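Local coordinates for Ps01740 (Pseudomonas sp. UW4, PDB 5UIF), which is a homologue of cis-3-chloroacrylic acid dehalogenase in the tautomerase superfamily and probably acts as a hydrolytic dehalogenase, at residues S13-Q16 and R17-A21; S26-T29 and R30-A34; R71-A74 and T75-A78; I79-A82 and I83-Y87. One frame throughout, in Å; residues are numbered along the deposited sequence.

Contact 1. Residues S13-Q16 and R17-A21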
loop_
_atom_site.group_PDB
_atom_site.type_symbol
_atom_site.label_atom_id
_atom_site.label_comp_id
_atom_site.label_asym_id
_atom_site.label_seq_id
_atom_site.Cartn_x
_atom_site.Cartn_y
_atom_site.Cartn_z
ATOM N N SER A 13 -11.861 -14.339 10.164
ATOM C CA SER A 13 -12.591 -15.418 9.507
ATOM C C SER A 13 -13.374 -14.858 8.327
ATOM O O SER A 13 -13.264 -13.675 8.005
ATOM C CB SER A 13 -13.533 -16.121 10.490
ATOM O OG SER A 13 -14.527 -15.229 10.966
ATOM N N GLU A 14 -14.157 -15.714 7.679
ATOM C CA GLU A 14 -15.002 -15.282 6.574
ATOM C C GLU A 14 -16.100 -14.364 7.088
ATOM O O GLU A 14 -16.368 -13.307 6.513
ATOM C CB GLU A 14 -15.615 -16.483 5.852
ATOM C CG GLU A 14 -15.207 -16.605 4.391
ATOM C CD GLU A 14 -16.128 -17.514 3.593
ATOM O OE1 GLU A 14 -16.396 -18.644 4.052
ATOM O OE2 GLU A 14 -16.584 -17.097 2.505
ATOM N N ARG A 15 -16.732 -14.781 8.181
ATOM C CA ARG A 15 -17.817 -14.023 8.787
ATOM C C ARG A 15 -17.333 -12.653 9.262
ATOM O O ARG A 15 -18.052 -11.655 9.156
ATOM C CB ARG A 15 -18.426 -14.813 9.951
ATOM C CG ARG A 15 -18.626 -14.006 11.224
ATOM C CD ARG A 15 -19.004 -14.894 12.394
ATOM N NE ARG A 15 -17.932 -15.826 12.726
ATOM C CZ ARG A 15 -16.860 -15.510 13.444
ATOM N NH1 ARG A 15 -16.712 -14.280 13.918
ATOM N NH2 ARG A 15 -15.937 -16.429 13.693
ATOM N N GLN A 16 -16.104 -12.606 9.768
ATOM C CA GLN A 16 -15.546 -11.364 10.286
ATOM C C GLN A 16 -15.213 -10.387 9.165
ATOM O O GLN A 16 -15.434 -9.184 9.300
ATOM C CB GLN A 16 -14.302 -11.647 11.131
ATOM C CG GLN A 16 -14.618 -12.174 12.520
ATOM C CD GLN A 16 -13.374 -12.502 13.316
ATOM O OE1 GLN A 16 -12.470 -13.175 12.824
ATOM N NE2 GLN A 16 -13.320 -12.024 14.554
ATOM N N ARG A 17 -14.689 -10.903 8.059
ATOM C CA ARG A 17 -14.375 -10.061 6.910
ATOM C C ARG A 17 -15.650 -9.506 6.284
ATOM O O ARG A 17 -15.677 -8.369 5.815
ATOM C CB ARG A 17 -13.567 -10.838 5.870
ATOM C CG ARG A 17 -12.114 -11.056 6.258
ATOM C CD ARG A 17 -11.317 -11.661 5.114
ATOM N NE ARG A 17 -11.761 -13.015 4.798
ATOM C CZ ARG A 17 -11.229 -14.113 5.323
ATOM N NH1 ARG A 17 -10.231 -14.018 6.190
ATOM N NH2 ARG A 17 -11.694 -15.308 4.981
ATOM N N GLN A 18 -16.704 -10.316 6.286
ATOM C CA GLN A 18 -18.003 -9.883 5.789
ATOM C C GLN A 18 -18.565 -8.767 6.663
ATOM O O GLN A 18 -19.068 -7.764 6.159
ATOM C CB GLN A 18 -18.982 -11.059 5.742
ATOM C CG GLN A 18 -20.367 -10.695 5.231
ATOM C CD GLN A 18 -20.369 -10.321 3.762
ATOM O OE1 GLN A 18 -19.595 -10.859 2.971
ATOM N NE2 GLN A 18 -21.242 -9.392 3.389
ATOM N N SER A 19 -18.469 -8.952 7.975
ATOM C CA SER A 19 -18.966 -7.970 8.933
ATOM C C SER A 19 -18.207 -6.653 8.830
ATOM O O SER A 19 -18.811 -5.581 8.790
ATOM C CB SER A 19 -18.868 -8.518 10.358
ATOM O OG SER A 19 -19.643 -9.695 10.508
ATOM N N LEU A 20 -16.881 -6.740 8.786
ATOM C CA LEU A 20 -16.035 -5.554 8.721
ATOM C C LEU A 20 -16.227 -4.788 7.415
ATOM O O LEU A 20 -16.211 -3.559 7.404
ATOM C CB LEU A 20 -14.564 -5.938 8.894
ATOM C CG LEU A 20 -14.157 -6.399 10.296
ATOM C CD1 LEU A 20 -12.743 -6.960 10.294
ATOM C CD2 LEU A 20 -14.283 -5.257 11.294
ATOM N N ALA A 21 -16.412 -5.518 6.319
ATOM C CA ALA A 21 -16.625 -4.897 5.017
ATOM C C ALA A 21 -17.945 -4.129 4.985
ATOM O O ALA A 21 -18.014 -3.017 4.462
ATOM C CB ALA A 21 -16.596 -5.943 3.917
#

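Contact 2. Residues S26-T29 and R30-A34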
loop_
_atom_site.group_PDB
_atom_site.type_symbol
_atom_site.label_atom_id
_atom_site.label_comp_id
_atom_site.label_asym_id
_atom_site.label_seq_id
_atom_site.Cartn_x
_atom_site.Cartn_y
_atom_site.Cartn_z
ATOM N N SER A 26 -20.716 1.118 5.500
ATOM C CA SER A 26 -21.771 1.907 6.125
ATOM C C SER A 26 -21.230 3.187 6.757
ATOM O O SER A 26 -21.842 4.250 6.653
ATOM C CB SER A 26 -22.501 1.077 7.181
ATOM O OG SER A 26 -23.488 1.848 7.842
ATOM N N ILE A 27 -20.079 3.073 7.414
ATOM C CA ILE A 27 -19.448 4.210 8.073
ATOM C C ILE A 27 -19.008 5.265 7.060
ATOM O O ILE A 27 -19.181 6.464 7.284
ATOM C CB ILE A 27 -18.235 3.760 8.914
ATOM C CG1 ILE A 27 -18.695 2.864 10.065
ATOM C CG2 ILE A 27 -17.477 4.960 9.458
ATOM C CD1 ILE A 27 -17.575 2.087 10.719
ATOM N N HIS A 28 -18.454 4.814 5.938
ATOM C CA HIS A 28 -17.973 5.728 4.908
ATOM C C HIS A 28 -19.112 6.431 4.171
ATOM O O HIS A 28 -19.072 7.646 3.973
ATOM C CB HIS A 28 -17.094 4.988 3.899
ATOM C CG HIS A 28 -16.555 5.869 2.814
ATOM N ND1 HIS A 28 -15.372 6.563 2.940
ATOM C CD2 HIS A 28 -17.045 6.179 1.590
ATOM C CE1 HIS A 28 -15.152 7.259 1.838
ATOM N NE2 HIS A 28 -16.153 7.044 1.005
ATOM N N THR A 29 -20.118 5.662 3.761
ATOM C CA THR A 29 -21.245 6.203 3.005
ATOM C C THR A 29 -22.034 7.233 3.808
ATOM O O THR A 29 -22.683 8.111 3.241
ATOM C CB THR A 29 -22.209 5.087 2.552
ATOM O OG1 THR A 29 -22.662 4.351 3.696
ATOM C CG2 THR A 29 -21.519 4.141 1.582
ATOM N N ARG A 30 -21.974 7.118 5.131
ATOM C CA ARG A 30 -22.699 8.023 6.014
ATOM C C ARG A 30 -21.959 9.340 6.219
ATOM O O ARG A 30 -22.534 10.418 6.066
ATOM C CB ARG A 30 -22.945 7.353 7.366
ATOM C CG ARG A 30 -23.519 8.280 8.421
ATOM C CD ARG A 30 -23.441 7.646 9.796
ATOM N NE ARG A 30 -22.064 7.545 10.269
ATOM C CZ ARG A 30 -21.572 6.495 10.919
ATOM N NH1 ARG A 30 -22.345 5.449 11.176
ATOM N NH2 ARG A 30 -20.306 6.490 11.312
ATOM N N GLU A 31 -20.677 9.245 6.561
ATOM C CA GLU A 31 -19.884 10.418 6.908
ATOM C C GLU A 31 -19.517 11.266 5.693
ATOM O O GLU A 31 -19.364 12.482 5.802
ATOM C CB GLU A 31 -18.612 9.994 7.647
ATOM C CG GLU A 31 -18.866 9.308 8.981
ATOM C CD GLU A 31 -19.517 10.227 9.997
ATOM O OE1 GLU A 31 -19.314 11.457 9.908
ATOM O OE2 GLU A 31 -20.234 9.720 10.886
ATOM N N THR A 32 -19.375 10.624 4.538
ATOM C CA THR A 32 -18.968 11.328 3.327
ATOM C C THR A 32 -20.150 11.617 2.408
ATOM O O THR A 32 -20.121 12.570 1.628
ATOM C CB THR A 32 -17.913 10.528 2.541
ATOM O OG1 THR A 32 -18.508 9.338 2.009
ATOM C CG2 THR A 32 -16.748 10.152 3.444
ATOM N N GLY A 33 -21.188 10.794 2.503
ATOM C CA GLY A 33 -22.353 10.943 1.651
ATOM C C GLY A 33 -22.099 10.414 0.253
ATOM O O GLY A 33 -22.668 10.904 -0.722
ATOM N N ALA A 34 -21.238 9.406 0.159
ATOM C CA ALA A 34 -20.890 8.802 -1.121
ATOM C C ALA A 34 -21.575 7.448 -1.282
ATOM O O ALA A 34 -21.742 6.718 -0.306
ATOM C CB ALA A 34 -19.380 8.656 -1.246
#

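Contact 3. Residues R71-A74 and T75-A78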
loop_
_atom_site.group_PDB
_atom_site.type_symbol
_atom_site.label_atom_id
_atom_site.label_comp_id
_atom_site.label_asym_id
_atom_site.label_seq_id
_atom_site.Cartn_x
_atom_site.Cartn_y
_atom_site.Cartn_z
ATOM N N ARG A 71 -13.186 16.977 2.306
ATOM C CA ARG A 71 -14.069 16.808 3.455
ATOM C C ARG A 71 -13.372 17.240 4.743
ATOM O O ARG A 71 -12.185 16.970 4.930
ATOM C CB ARG A 71 -14.537 15.354 3.560
ATOM C CG ARG A 71 -15.396 14.899 2.389
ATOM C CD ARG A 71 -16.716 15.655 2.339
ATOM N NE ARG A 71 -17.589 15.307 3.457
ATOM C CZ ARG A 71 -18.760 15.887 3.702
ATOM N NH1 ARG A 71 -19.204 16.851 2.908
ATOM N NH2 ARG A 71 -19.487 15.502 4.742
ATOM N N PRO A 72 -14.112 17.920 5.636
ATOM C CA PRO A 72 -13.588 18.471 6.892
ATOM C C PRO A 72 -12.915 17.430 7.786
ATOM O O PRO A 72 -13.136 16.230 7.617
ATOM C CB PRO A 72 -14.839 19.035 7.574
ATOM C CG PRO A 72 -15.775 19.325 6.457
ATOM C CD PRO A 72 -15.539 18.238 5.453
ATOM N N GLN A 73 -12.105 17.898 8.730
ATOM C CA GLN A 73 -11.366 17.015 9.627
ATOM C C GLN A 73 -12.295 16.220 10.538
ATOM O O GLN A 73 -12.026 15.058 10.851
ATOM C CB GLN A 73 -10.371 17.822 10.465
ATOM C CG GLN A 73 -9.640 17.009 11.523
ATOM C CD GLN A 73 -8.968 15.774 10.953
ATOM O OE1 GLN A 73 -8.394 15.809 9.863
ATOM N NE2 GLN A 73 -9.039 14.671 11.688
ATOM N N ALA A 74 -13.389 16.848 10.960
ATOM C CA ALA A 74 -14.370 16.194 11.818
ATOM C C ALA A 74 -14.943 14.950 11.148
ATOM O O ALA A 74 -15.236 13.954 11.809
ATOM C CB ALA A 74 -15.485 17.162 12.182
ATOM N N THR A 75 -15.093 15.016 9.829
ATOM C CA THR A 75 -15.581 13.884 9.050
ATOM C C THR A 75 -14.581 12.731 9.078
ATOM O O THR A 75 -14.957 11.577 9.287
ATOM C CB THR A 75 -15.857 14.287 7.589
ATOM O OG1 THR A 75 -16.909 15.259 7.552
ATOM C CG2 THR A 75 -16.264 13.077 6.765
ATOM N N ARG A 76 -13.308 13.054 8.875
ATOM C CA ARG A 76 -12.247 12.053 8.873
ATOM C C ARG A 76 -12.124 11.365 10.227
ATOM O O ARG A 76 -12.067 10.138 10.307
ATOM C CB ARG A 76 -10.910 12.692 8.498
ATOM C CG ARG A 76 -9.765 11.703 8.372
ATOM C CD ARG A 76 -8.427 12.418 8.378
ATOM N NE ARG A 76 -8.485 13.683 7.653
ATOM C CZ ARG A 76 -8.307 13.806 6.342
ATOM N NH1 ARG A 76 -8.379 15.000 5.772
ATOM N NH2 ARG A 76 -8.059 12.733 5.602
ATOM N N HIS A 77 -12.078 12.170 11.287
ATOM C CA HIS A 77 -11.964 11.660 12.650
ATOM C C HIS A 77 -13.109 10.713 12.993
ATOM O O HIS A 77 -12.908 9.700 13.666
ATOM C CB HIS A 77 -11.930 12.817 13.649
ATOM C CG HIS A 77 -11.959 12.381 15.081
ATOM N ND1 HIS A 77 -10.838 11.935 15.748
ATOM C CD2 HIS A 77 -12.976 12.318 15.973
ATOM C CE1 HIS A 77 -11.162 11.618 16.988
ATOM N NE2 HIS A 77 -12.454 11.842 17.151
ATOM N N ALA A 78 -14.306 11.049 12.523
ATOM C CA ALA A 78 -15.482 10.219 12.749
ATOM C C ALA A 78 -15.319 8.860 12.079
ATOM O O ALA A 78 -15.745 7.836 12.614
ATOM C CB ALA A 78 -16.733 10.917 12.239
#

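Contact 4. Residues I79-A82 and I83-Y87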
loop_
_atom_site.group_PDB
_atom_site.type_symbol
_atom_site.label_atom_id
_atom_site.label_comp_id
_atom_site.label_asym_id
_atom_site.label_seq_id
_atom_site.Cartn_x
_atom_site.Cartn_y
_atom_site.Cartn_z
ATOM N N ILE A 79 -14.695 8.857 10.906
ATOM C CA ILE A 79 -14.421 7.620 10.187
ATOM C C ILE A 79 -13.356 6.808 10.917
ATOM O O ILE A 79 -13.498 5.598 11.091
ATOM C CB ILE A 79 -13.961 7.892 8.743
ATOM C CG1 ILE A 79 -15.038 8.665 7.980
ATOM C CG2 ILE A 79 -13.643 6.588 8.029
ATOM C CD1 ILE A 79 -14.647 9.023 6.564
ATOM N N LEU A 80 -12.293 7.486 11.345
ATOM C CA LEU A 80 -11.208 6.849 12.089
ATOM C C LEU A 80 -11.710 6.156 13.350
ATOM O O LEU A 80 -11.399 4.989 13.594
ATOM C CB LEU A 80 -10.141 7.881 12.464
ATOM C CG LEU A 80 -9.167 8.333 11.376
ATOM C CD1 LEU A 80 -8.365 9.532 11.850
ATOM C CD2 LEU A 80 -8.239 7.193 10.998
ATOM N N ARG A 81 -12.487 6.887 14.142
ATOM C CA ARG A 81 -12.999 6.390 15.415
ATOM C C ARG A 81 -13.904 5.176 15.254
ATOM O O ARG A 81 -13.745 4.173 15.952
ATOM C CB ARG A 81 -13.759 7.500 16.144
ATOM C CG ARG A 81 -13.058 8.009 17.387
ATOM C CD ARG A 81 -13.022 6.935 18.460
ATOM N NE ARG A 81 -12.037 7.235 19.492
ATOM C CZ ARG A 81 -10.879 6.599 19.625
ATOM N NH1 ARG A 81 -10.563 5.616 18.792
ATOM N NH2 ARG A 81 -10.039 6.941 20.591
ATOM N N ALA A 82 -14.855 5.280 14.333
ATOM C CA ALA A 82 -15.852 4.236 14.126
ATOM C C ALA A 82 -15.219 2.923 13.676
ATOM O O ALA A 82 -15.555 1.858 14.190
ATOM C CB ALA A 82 -16.891 4.697 13.115
ATOM N N ILE A 83 -14.303 3.007 12.717
ATOM C CA ILE A 83 -13.607 1.828 12.214
ATOM C C ILE A 83 -12.803 1.149 13.321
ATOM O O ILE A 83 -12.823 -0.075 13.456
ATOM C CB ILE A 83 -12.667 2.187 11.043
ATOM C CG1 ILE A 83 -13.478 2.624 9.822
ATOM C CG2 ILE A 83 -11.771 1.009 10.686
ATOM C CD1 ILE A 83 -12.624 3.040 8.641
ATOM N N THR A 84 -12.109 1.954 14.119
ATOM C CA THR A 84 -11.295 1.442 15.218
ATOM C C THR A 84 -12.146 0.733 16.269
ATOM O O THR A 84 -11.814 -0.369 16.707
ATOM C CB THR A 84 -10.497 2.572 15.898
ATOM O OG1 THR A 84 -9.753 3.297 14.910
ATOM C CG2 THR A 84 -9.544 2.003 16.936
ATOM N N ASP A 85 -13.243 1.372 16.669
ATOM C CA ASP A 85 -14.158 0.799 17.653
ATOM C C ASP A 85 -14.755 -0.514 17.162
ATOM O O ASP A 85 -14.884 -1.473 17.924
ATOM C CB ASP A 85 -15.280 1.785 17.984
ATOM C CG ASP A 85 -14.829 2.895 18.913
ATOM O OD1 ASP A 85 -13.871 2.675 19.685
ATOM O OD2 ASP A 85 -15.435 3.987 18.875
ATOM N N VAL A 86 -15.116 -0.547 15.883
ATOM C CA VAL A 86 -15.726 -1.725 15.283
ATOM C C VAL A 86 -14.755 -2.903 15.230
ATOM O O VAL A 86 -15.110 -4.021 15.604
ATOM C CB VAL A 86 -16.246 -1.420 13.860
ATOM C CG1 VAL A 86 -16.405 -2.701 13.052
ATOM C CG2 VAL A 86 -17.561 -0.655 13.930
ATOM N N TYR A 87 -13.530 -2.648 14.779
ATOM C CA TYR A 87 -12.541 -3.713 14.644
ATOM C C TYR A 87 -12.206 -4.353 15.988
ATOM O O TYR A 87 -12.040 -5.570 16.079
ATOM C CB TYR A 87 -11.258 -3.194 13.989
ATOM C CG TYR A 87 -10.233 -4.284 13.770
ATOM C CD1 TYR A 87 -10.270 -5.080 12.633
ATOM C CD2 TYR A 87 -9.238 -4.530 14.709
ATOM C CE1 TYR A 87 -9.342 -6.084 12.432
ATOM C CE2 TYR A 87 -8.308 -5.532 14.519
ATOM C CZ TYR A 87 -8.363 -6.305 13.379
ATOM O OH TYR A 87 -7.436 -7.303 13.186
#

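Contact 1. Residues S13-Q16 and R17-A21
S13 meets R17 twice through one atom. S13 O accepts the backbone bond from R17 N at 3.1 Å, and the R17 guanidinium lays one face over the same oxygen, with CZ 3.4 Å from S13 O. The chain of R17 gets there by starting beside its backbone N and bending at chi3 (-66°), folding back over the turn before it. NE is turned to G49 O of the second subunit, so a leucine in place of R17 would probably leave that carbonyl without its donor and S13 O without the guanidinium. At E14, the aliphatic CG rests 3.8 Å from R17 NH2, while the carboxylate stays farther off. These residues open helix 14-32 with a capping box: Q16 N donates to S13 OG at 3.3 Å, and S13 N returns a bond to Q16 OE1 at 3.0 Å, on a lone pair in the amide plane. Serine suits the N-cap because its short hydroxyl reaches an amide that has no helical acceptor. R15 O is gripped from opposite faces by S19 N and S19 OG, the latter at 2.9 Å. Q16 O takes L20 N, and the buried leucine packs on V86, Y87 and V90 of helix 73-91.

Contact 2. Residues S26-T29 and R30-A34
H28 O is held by two donors of T32, OG1 at 2.7 Å and the backbone N at 3.0 Å, from opposite faces of the carbonyl plane. The hydroxyl can reach because chi1 of 68° sets OG1 between T32 N and its carbonyl carbon, above the plane of the H28 carbonyl; threonine thus bonds the backbone while its methyl remains for packing. Next along, E31 N donates to I27 O at 3.2 Å. E31 also forms a salt bridge with its neighbour, R30 NE meeting E31 OE2 at 2.9 Å on the anti side of the carboxylate. This is the last turn of helix 14-32, the helix of a beta-alpha-beta unit, and G33 is the first residue to leave helical angles, its positive phi suiting a residue without a side chain; G33 N keeps a weak bond to T29 O. T32 CG2 sits over the face of the imidazole in a CH-pi contact, 3.9 Å from the centroid of the H28 ring, while ND1 of H28 bonds Y3 OH. H28 also touches the amino-terminal P1, a residue usually catalytic in the tautomerase superfamily. Replacing H28 by alanine is likely to leave Y3 OH without this partner and strip the T32 methyl of the ring face, leaving I79 as its neighbour. On the exposed flank, R30 folds its guanidinium face against I27, with R30 NH2 3.7 Å from I27 CG2.

Contact 3. Residues R71-A74 and T75-A78
Q73 and H77 make the straightest backbone bond here: H77 N points to Q73 O at 2.9 Å with an angle of 174° at the hydrogen. A78 N follows, bonding A74 O at 3.1 Å. P72 stands at the N-cap position, and its oxygen receives only weak bonds, from T75 N and R76 N. Proline is tolerated here because the missing amide hydrogen costs nothing at this end and its ring-fixed phi is compatible, but unlike serine it offers no side-chain oxygen to cap the helix. Among the side chains, Q73 and R76 carry the contact. R76 NE donates to Q73 OE1 at 3.1 Å, with the oxygen at the guanidinium edge and the amide and guanidinium planes 21° apart. Q73 reaches forward because its chain turns at chi2 (53°), while R76 leaves with CG opposite its own N and bends at chi3. The other end of the amide, Q73 NE2, bonds S108 O of the third subunit. T75 OG1 lies 3.9 Å from P72 CD and a similar distance from R71 NH2, whose bond goes to E31 O. For R76, the chemistry implies a buried charge held in a fixed rotation: NE is taken by Q73, NH1 by a salt bridge to D104, NH2 by V102 O, and W109 of the third subunit adds a cation-pi contact. The carboxylate of D104 probably offsets the cost of burying this cation.

Contact 4. Residues I79-A82 and I83-Y87
I79 and I83 run side by side and point the same way, one helical turn apart, with I79 CG2 3.7 Å from I83 CD1. The branched isoleucines fill this buried flank, which rests on Y3 of strand 2-8 and, through I83, on I63 of strand 61-68. A second flank is set by T84. Its OG1, swung beside the backbone N (chi1 -53°), bonds L80 O at 2.7 Å, and T84 N reaches the same oxygen at 3.2 Å from the opposite face of the carbonyl. Threonine can be buried here because the helix itself takes up its hydroxyl, leaving CG2 for packing. L80 and T84 both touch V100 of strand 98-105, and M111 of the third subunit packs on T84. R81 crosses D85 on the exposed side: R81 CD lies 3.8 Å from D85 OD2. The opposite charges are near each other but form no salt bridge. On the remaining flank, V86 N bonds A82 O at 3.0 Å. The small A82 lets I27 come close, while V86 packs on L20 and S23, all three from helix 14-32. One helix thus faces sheet, partner helix, neighbouring subunit and solvent in turn, as expected of the crossover helix of a beta-alpha-beta unit in the tautomerase fold.

In the fold
Contacts 1 and 2 lie near the start and end of helix 14-32, their centres 19 Å apart, and contacts 3 and 4 follow in sequence on helix 73-91. The two helices run antiparallel over the four-stranded sheet, so the start of one lies near the end of the other. Contact 1 therefore touches contact 4 through L20 with V86 and Y87, contact 2 touches both others on helix 73-91, and contacts 1 and 3 stand about 25 Å apart between centres. Each helix belongs to its own beta-alpha-beta unit. Contact 1 meets the second subunit and contacts 3 and 4 the third, so both helices contribute to subunit interfaces as well as to the chain's own packing.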